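Ferritin light chain (Trichoplusia ni, PDB 1Z6O) forms, with the heavy chain, a secreted 24-subunit ferritin that stores iron in soluble, non-toxic form, the light chain probably helping to nucleate the ferrihydrite core. Local coordinates at residues A[76-79]-A[80-84]; A[144-147]-A[148-152]; A[200-203]-A[204-208]. All coordinates share one frame; numbering follows the deposited sequence.

Contact 1: residues A[76-79]-A[80-84]; sequences FKKL and SDEAW
L79 and E82 meet three residues apart on helix 70-96, the second long helix of the ferritin four-helix bundle, where regular α-helical turns send neighbouring side chains to different faces. The isobutyl group of L79 crosses the glutamate chain at an angle, its CD2 methyl 4.1 Å from E82 OE1. L79 otherwise serves the bundle core, packing on Y55 of helix 37-61 and Q133 of helix 122-148. With CG anti to its own carbonyl carbon (chi1 -61°), E82 leans back along the helix, and its CG lies 3.0 Å from K78 O, the same carbonyl that accepts E82 N. From there the extended chain carries the carboxylate beside the K78 methylenes, with E82 OE2 3.4 Å from K78 CE. The ammonium overshoots: K78 NZ is 4.5 Å from E82 OE2, too far for a salt bridge, and pairs instead with the C-terminal carboxylate at V212 OXT. E82 OE1 has its own partner in K174, which links this helix to helix 157-190. S80 turns to another face. Its CB rests 3.4 Å from F76 O, while OG, anti to the backbone N (chi1 177°), makes hydrogen bonds with S52 O of helix 37-61 and R68 NH1 of a neighbouring heavy chain. That arginine also forms a salt bridge with D81 OD1, and so holds two residues of this turn at the subunit interface. K77 also brings its amine to this oxygen, although the place of the amine is less sure. Between the same two residues the backbone bond from D81 N to K77 O is 2.9 Å long, at 167°.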
loop_
_atom_site.group_PDB
_atom_site.type_symbol
_atom_site.label_atom_id
_atom_site.label_comp_id
_atom_site.label_asym_id
_atom_site.label_seq_id
_atom_site.Cartn_x
_atom_site.Cartn_y
_atom_site.Cartn_z
ATOM N N PHE A 76 2.162 1.570 45.770
ATOM C CA PHE A 76 2.462 0.364 46.536
ATOM C C PHE A 76 2.278 -0.920 45.751
ATOM O O PHE A 76 3.002 -1.888 45.963
ATOM C CB PHE A 76 1.630 0.319 47.816
ATOM C CG PHE A 76 2.190 1.182 48.903
ATOM C CD1 PHE A 76 1.603 2.405 49.220
ATOM C CD2 PHE A 76 3.345 0.788 49.583
ATOM C CE1 PHE A 76 2.163 3.233 50.205
ATOM C CE2 PHE A 76 3.913 1.601 50.568
ATOM C CZ PHE A 76 3.318 2.829 50.878
ATOM N N LYS A 77 1.317 -0.933 44.838
ATOM C CA LYS A 77 1.092 -2.121 44.028
ATOM C C LYS A 77 2.318 -2.357 43.137
ATOM O O LYS A 77 2.752 -3.497 42.923
ATOM C CB LYS A 77 -0.173 -1.926 43.187
ATOM C CG LYS A 77 -0.439 -3.025 42.175
ATOM C CD LYS A 77 -0.602 -4.374 42.830
ATOM C CE LYS A 77 -1.015 -5.402 41.780
ATOM N NZ LYS A 77 -0.849 -6.776 42.286
ATOM N N LYS A 78 2.887 -1.276 42.618
ATOM C CA LYS A 78 4.075 -1.398 41.777
ATOM C C LYS A 78 5.262 -1.913 42.611
ATOM O O LYS A 78 6.015 -2.778 42.158
ATOM C CB LYS A 78 4.415 -0.049 41.145
ATOM C CG LYS A 78 5.656 -0.090 40.267
ATOM C CD LYS A 78 5.852 1.221 39.519
ATOM C CE LYS A 78 7.086 1.163 38.628
ATOM N NZ LYS A 78 7.299 2.438 37.885
ATOM N N LEU A 79 5.440 -1.376 43.815
ATOM C CA LEU A 79 6.515 -1.847 44.697
ATOM C C LEU A 79 6.317 -3.335 45.018
ATOM O O LEU A 79 7.282 -4.101 45.089
ATOM C CB LEU A 79 6.529 -1.059 46.012
ATOM C CG LEU A 79 6.992 0.403 45.934
ATOM C CD1 LEU A 79 6.958 1.013 47.336
ATOM C CD2 LEU A 79 8.409 0.473 45.356
ATOM N N SER A 80 5.066 -3.737 45.235
ATOM C CA SER A 80 4.759 -5.140 45.536
ATOM C C SER A 80 5.082 -6.047 44.350
ATOM O O SER A 80 5.745 -7.082 44.508
ATOM C CB SER A 80 3.270 -5.303 45.891
ATOM O OG SER A 80 2.969 -6.677 46.122
ATOM N N ASP A 81 4.608 -5.669 43.161
ATOM C CA ASP A 81 4.855 -6.468 41.961
ATOM C C ASP A 81 6.353 -6.582 41.677
ATOM O O ASP A 81 6.838 -7.645 41.281
ATOM C CB ASP A 81 4.170 -5.859 40.724
ATOM C CG ASP A 81 2.636 -5.954 40.772
ATOM O OD1 ASP A 81 2.074 -6.737 41.576
ATOM O OD2 ASP A 81 1.984 -5.241 39.978
ATOM N N GLU A 82 7.089 -5.490 41.853
ATOM C CA GLU A 82 8.531 -5.538 41.608
ATOM C C GLU A 82 9.242 -6.450 42.603
ATOM O O GLU A 82 10.126 -7.214 42.222
ATOM C CB GLU A 82 9.134 -4.128 41.668
ATOM C CG GLU A 82 8.517 -3.215 40.604
ATOM C CD GLU A 82 9.072 -1.793 40.597
ATOM O OE1 GLU A 82 9.252 -1.200 41.688
ATOM O OE2 GLU A 82 9.305 -1.262 39.486
ATOM N N ALA A 83 8.862 -6.374 43.875
ATOM C CA ALA A 83 9.491 -7.211 44.891
ATOM C C ALA A 83 9.142 -8.693 44.671
ATOM O O ALA A 83 9.966 -9.576 44.933
ATOM C CB ALA A 83 9.063 -6.753 46.292
ATOM N N TRP A 84 7.931 -8.973 44.186
ATOM C CA TRP A 84 7.530 -10.359 43.917
ATOM C C TRP A 84 8.384 -10.895 42.764
ATOM O O TRP A 84 8.929 -12.001 42.815
ATOM C CB TRP A 84 6.040 -10.417 43.533
ATOM C CG TRP A 84 5.584 -11.784 43.072
ATOM C CD1 TRP A 84 5.302 -12.168 41.790
ATOM C CD2 TRP A 84 5.359 -12.933 43.895
ATOM N NE1 TRP A 84 4.909 -13.492 41.766
ATOM C CE2 TRP A 84 4.937 -13.985 43.044
ATOM C CE3 TRP A 84 5.467 -13.179 45.276
ATOM C CZ2 TRP A 84 4.621 -15.264 43.527
ATOM C CZ3 TRP A 84 5.147 -14.453 45.759
ATOM C CH2 TRP A 84 4.730 -15.478 44.881
#

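Contact 2: residues A[144-147]-A[148-152]; sequences HREA and TRNSQ
The carbonyl oxygen of R145 is gripped by three backbone N-H groups as helix 122-148 gives way to the following loop. N150 N, five residues on, donates at 3.0 Å; the bonds from R149 N and T148 N are weak. This turn brings the N150 amide back to the edge of the R145 guanidinium. The R145 chain, extended from CG to NE, runs past the amide at about a right angle, and R145 NE donates to N150 OD1 at 3.0 Å, with the oxygen 20° out of the guanidinium plane. Water 1 closes a small ring: it accepts from R145 NH2 at that group's edge and donates to N150 OD1 at 2.9 Å, giving the amide oxygen two donors. N150 ND2 turns the other way and makes a weak, straight bond of 3.4 Å to E146 OE1, the carboxylate and amide planes standing 64° apart. One face of the R145 guanidinium lies flat on that of R149, centres 4.0 Å apart and planes only 9° from parallel. The like charges are probably eased by carbonyls of a second light-chain subunit: Q152 O takes R145 NH2, while S151 O and L154 O take the R149 ends. Were R145 cut back to an alanine, R149 would probably lose its stacked mate, N150 OD1 a donor, and Q152 O of the second subunit its arginine. Toward the bundle, H144 packs on A160, L163 and I168 of helix 157-190, and its NE2 bonds to E164, a calcium ligand; E146 OE2 meanwhile takes N36 N, just ahead of helix 37-61.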
loop_
_atom_site.group_PDB
_atom_site.type_symbol
_atom_site.label_atom_id
_atom_site.label_comp_id
_atom_site.label_asym_id
_atom_site.label_seq_id
_atom_site.Cartn_x
_atom_site.Cartn_y
_atom_site.Cartn_z
ATOM N N HIS A 144 27.159 -7.337 48.544
ATOM C CA HIS A 144 28.192 -6.964 47.581
ATOM C C HIS A 144 29.560 -6.926 48.289
ATOM O O HIS A 144 30.559 -7.437 47.777
ATOM C CB HIS A 144 27.842 -5.589 46.991
ATOM C CG HIS A 144 28.741 -5.149 45.878
ATOM N ND1 HIS A 144 30.018 -4.673 46.093
ATOM C CD2 HIS A 144 28.531 -5.078 44.537
ATOM C CE1 HIS A 144 30.556 -4.324 44.934
ATOM N NE2 HIS A 144 29.673 -4.560 43.975
ATOM N N ARG A 145 29.599 -6.321 49.471
ATOM C CA ARG A 145 30.842 -6.233 50.241
ATOM C C ARG A 145 31.303 -7.634 50.697
ATOM O O ARG A 145 32.501 -7.949 50.715
ATOM C CB ARG A 145 30.629 -5.329 51.467
ATOM C CG ARG A 145 31.921 -5.025 52.194
ATOM C CD ARG A 145 31.755 -4.059 53.368
ATOM N NE ARG A 145 33.074 -3.850 53.953
ATOM C CZ ARG A 145 33.505 -2.713 54.474
ATOM N NH1 ARG A 145 32.717 -1.641 54.504
ATOM N NH2 ARG A 145 34.745 -2.648 54.941
ATOM N N GLU A 146 30.346 -8.472 51.067
ATOM C CA GLU A 146 30.663 -9.833 51.489
ATOM C C GLU A 146 31.255 -10.617 50.308
ATOM O O GLU A 146 32.131 -11.459 50.482
ATOM C CB GLU A 146 29.382 -10.506 51.993
ATOM C CG GLU A 146 29.553 -11.900 52.552
ATOM C CD GLU A 146 30.432 -11.939 53.798
ATOM O OE1 GLU A 146 30.431 -10.948 54.578
ATOM O OE2 GLU A 146 31.109 -12.975 53.989
ATOM N N ALA A 147 30.790 -10.329 49.095
ATOM C CA ALA A 147 31.275 -11.034 47.914
ATOM C C ALA A 147 32.638 -10.596 47.395
ATOM O O ALA A 147 33.332 -11.370 46.742
ATOM C CB ALA A 147 30.253 -10.882 46.766
ATOM N N THR A 148 33.037 -9.366 47.684
ATOM C CA THR A 148 34.259 -8.862 47.079
ATOM C C THR A 148 35.230 -8.176 48.010
ATOM O O THR A 148 36.210 -7.610 47.549
ATOM C CB THR A 148 33.903 -7.812 45.986
ATOM O OG1 THR A 148 33.157 -6.741 46.590
ATOM C CG2 THR A 148 33.059 -8.432 44.891
ATOM N N ARG A 149 34.995 -8.234 49.306
ATOM C CA ARG A 149 35.872 -7.493 50.180
ATOM C C ARG A 149 36.050 -8.022 51.596
ATOM O O ARG A 149 37.145 -7.973 52.136
ATOM C CB ARG A 149 35.327 -6.062 50.215
ATOM C CG ARG A 149 36.193 -5.030 50.819
ATOM C CD ARG A 149 35.581 -3.646 50.577
ATOM N NE ARG A 149 36.327 -2.672 51.345
ATOM C CZ ARG A 149 35.946 -1.429 51.569
ATOM N NH1 ARG A 149 34.793 -0.976 51.071
ATOM N NH2 ARG A 149 36.724 -0.645 52.299
ATOM N N ASN A 150 34.990 -8.544 52.193
ATOM C CA ASN A 150 35.082 -8.976 53.583
ATOM C C ASN A 150 35.840 -10.235 53.917
ATOM O O ASN A 150 36.382 -10.342 55.007
ATOM C CB ASN A 150 33.692 -9.092 54.201
ATOM C CG ASN A 150 33.035 -7.745 54.399
ATOM O OD1 ASN A 150 33.705 -6.704 54.405
ATOM N ND2 ASN A 150 31.718 -7.754 54.577
ATOM N N SER A 151 35.874 -11.192 53.002
ATOM C CA SER A 151 36.551 -12.450 53.278
ATOM C C SER A 151 37.720 -12.667 52.337
ATOM O O SER A 151 37.574 -12.629 51.113
ATOM C CB SER A 151 35.550 -13.607 53.176
ATOM O OG SER A 151 36.183 -14.853 53.403
ATOM N N GLN A 152 38.888 -12.883 52.925
ATOM C CA GLN A 152 40.112 -13.100 52.170
ATOM C C GLN A 152 40.006 -14.229 51.152
ATOM O O GLN A 152 40.585 -14.150 50.075
ATOM C CB GLN A 152 41.257 -13.406 53.142
ATOM C CG GLN A 152 42.604 -13.680 52.490
ATOM C CD GLN A 152 43.098 -12.522 51.642
ATOM O OE1 GLN A 152 42.869 -11.355 51.965
ATOM N NE2 GLN A 152 43.798 -12.842 50.557
HETATM O O HOH W 1 36.230 -5.307 54.661
HETATM O O HOH W 2 34.941 -11.341 50.344
#

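Contact 3: residues A[200-203]-A[204-208]; sequences ALYV and FDEYL
E206 lays its CG over one face of the Y202 ring on the short C-terminal helix 197-211, the fifth helix of the ferritin fold. This CG sits 4.1 Å above the ring plane, displaced toward the rim, and the chain then bends (chi2 -68°) to bring E206 OE2 within 3.8 Å of Y202 CE1. Ring and carboxylate are inclined at 43°, neither stacked nor perpendicular. E206 OE1 forms a salt bridge with K185 of a neighbouring heavy chain, and that lysine also packs on Y202. F204 leaves the helix on another side: its CB lies 3.2 Å from A200 O, the same oxygen that accepts F204 N at 2.7 Å, while CG, anti to the backbone N (chi1 -170°), carries the ring out to meet H181 edge-to-face. D205 CB likewise rests 3.4 Å from L201 O. The Y207 ring meets F180 of another heavy chain edge-to-face and K184 of that chain in a cation-pi contact. Within the chain, F204 lies against D184 and F188 of helix 157-190, and the D205 carboxylate, whose OD1 is also hydrogen-bonded to Q209 NE2 one turn on, accepts the backbone N-H groups of G71 and F72 at the start of helix 70-96.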
loop_
_atom_site.group_PDB
_atom_site.type_symbol
_atom_site.label_atom_id
_atom_site.label_comp_id
_atom_site.label_asym_id
_atom_site.label_seq_id
_atom_site.Cartn_x
_atom_site.Cartn_y
_atom_site.Cartn_z
ATOM N N ALA A 200 -4.108 19.528 48.933
ATOM C CA ALA A 200 -2.793 19.096 48.453
ATOM C C ALA A 200 -2.684 17.571 48.377
ATOM O O ALA A 200 -2.098 17.041 47.426
ATOM C CB ALA A 200 -1.675 19.669 49.352
ATOM N N LEU A 201 -3.236 16.859 49.362
ATOM C CA LEU A 201 -3.173 15.390 49.324
ATOM C C LEU A 201 -3.949 14.866 48.122
ATOM O O LEU A 201 -3.540 13.901 47.475
ATOM C CB LEU A 201 -3.728 14.774 50.616
ATOM C CG LEU A 201 -2.811 14.997 51.834
ATOM C CD1 LEU A 201 -3.466 14.469 53.104
ATOM C CD2 LEU A 201 -1.480 14.299 51.603
ATOM N N TYR A 202 -5.073 15.506 47.819
ATOM C CA TYR A 202 -5.876 15.101 46.667
ATOM C C TYR A 202 -5.075 15.345 45.376
ATOM O O TYR A 202 -4.962 14.468 44.511
ATOM C CB TYR A 202 -7.177 15.914 46.649
ATOM C CG TYR A 202 -7.988 15.768 45.380
ATOM C CD1 TYR A 202 -8.493 14.529 44.982
ATOM C CD2 TYR A 202 -8.276 16.879 44.592
ATOM C CE1 TYR A 202 -9.274 14.402 43.822
ATOM C CE2 TYR A 202 -9.057 16.764 43.440
ATOM C CZ TYR A 202 -9.551 15.527 43.063
ATOM O OH TYR A 202 -10.334 15.425 41.940
ATOM N N VAL A 203 -4.513 16.540 45.247
ATOM C CA VAL A 203 -3.723 16.875 44.062
ATOM C C VAL A 203 -2.493 15.963 43.945
ATOM O O VAL A 203 -2.136 15.501 42.853
ATOM C CB VAL A 203 -3.279 18.363 44.119
ATOM C CG1 VAL A 203 -2.206 18.655 43.058
ATOM C CG2 VAL A 203 -4.514 19.266 43.880
ATOM N N PHE A 204 -1.849 15.696 45.072
ATOM C CA PHE A 204 -0.668 14.837 45.065
ATOM C C PHE A 204 -1.045 13.414 44.641
ATOM O O PHE A 204 -0.324 12.781 43.864
ATOM C CB PHE A 204 -0.017 14.812 46.449
ATOM C CG PHE A 204 1.327 14.136 46.459
ATOM C CD1 PHE A 204 2.452 14.795 45.967
ATOM C CD2 PHE A 204 1.455 12.822 46.907
ATOM C CE1 PHE A 204 3.698 14.153 45.914
ATOM C CE2 PHE A 204 2.694 12.168 46.858
ATOM C CZ PHE A 204 3.813 12.835 46.361
ATOM N N ASP A 205 -2.168 12.902 45.144
ATOM C CA ASP A 205 -2.595 11.558 44.743
ATOM C C ASP A 205 -2.873 11.498 43.239
ATOM O O ASP A 205 -2.553 10.505 42.583
ATOM C CB ASP A 205 -3.849 11.115 45.502
ATOM C CG ASP A 205 -4.288 9.701 45.111
ATOM O OD1 ASP A 205 -5.178 9.548 44.244
ATOM O OD2 ASP A 205 -3.711 8.736 45.655
ATOM N N GLU A 206 -3.467 12.557 42.685
ATOM C CA GLU A 206 -3.747 12.590 41.246
ATOM C C GLU A 206 -2.424 12.590 40.478
ATOM O O GLU A 206 -2.294 11.960 39.424
ATOM C CB GLU A 206 -4.565 13.842 40.893
ATOM C CG GLU A 206 -6.000 13.813 41.441
ATOM C CD GLU A 206 -6.864 12.753 40.757
ATOM O OE1 GLU A 206 -6.876 12.718 39.508
ATOM O OE2 GLU A 206 -7.533 11.961 41.459
ATOM N N TYR A 207 -1.441 13.303 41.012
ATOM C CA TYR A 207 -0.109 13.361 40.407
ATOM C C TYR A 207 0.520 11.952 40.404
ATOM O O TYR A 207 1.127 11.537 39.412
ATOM C CB TYR A 207 0.774 14.321 41.204
ATOM C CG TYR A 207 2.242 14.249 40.854
ATOM C CD1 TYR A 207 2.712 14.740 39.636
ATOM C CD2 TYR A 207 3.168 13.712 41.754
ATOM C CE1 TYR A 207 4.068 14.704 39.317
ATOM C CE2 TYR A 207 4.535 13.672 41.446
ATOM C CZ TYR A 207 4.970 14.173 40.225
ATOM O OH TYR A 207 6.309 14.160 39.910
ATOM N N LEU A 208 0.385 11.217 41.509
ATOM C CA LEU A 208 0.935 9.860 41.553
ATOM C C LEU A 208 0.261 8.967 40.512
ATOM O O LEU A 208 0.913 8.120 39.894
ATOM C CB LEU A 208 0.767 9.231 42.941
ATOM C CG LEU A 208 1.633 9.796 44.076
ATOM C CD1 LEU A 208 1.390 8.973 45.347
ATOM C CD2 LEU A 208 3.122 9.740 43.693
#

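How the contacts relate
From the N terminus the three contacts follow in series: each lies within one continuous stretch, so none closes a long loop and none nests in or crosses another. Contact 1 sits on helix 70-96, contact 2 where helix 122-148 passes into the loop before helix 157-190, and contact 3 on helix 197-211. Contacts 2 and 3 lie on opposite sides of the chain's centre, their centres 44 Å apart. Contact 3 approaches contact 1 to about 7 Å between nearest atoms, as the last helix returns beside helix 70-96. Contacts 1 and 3 face heavy chains, whereas contact 2 meets other light chains.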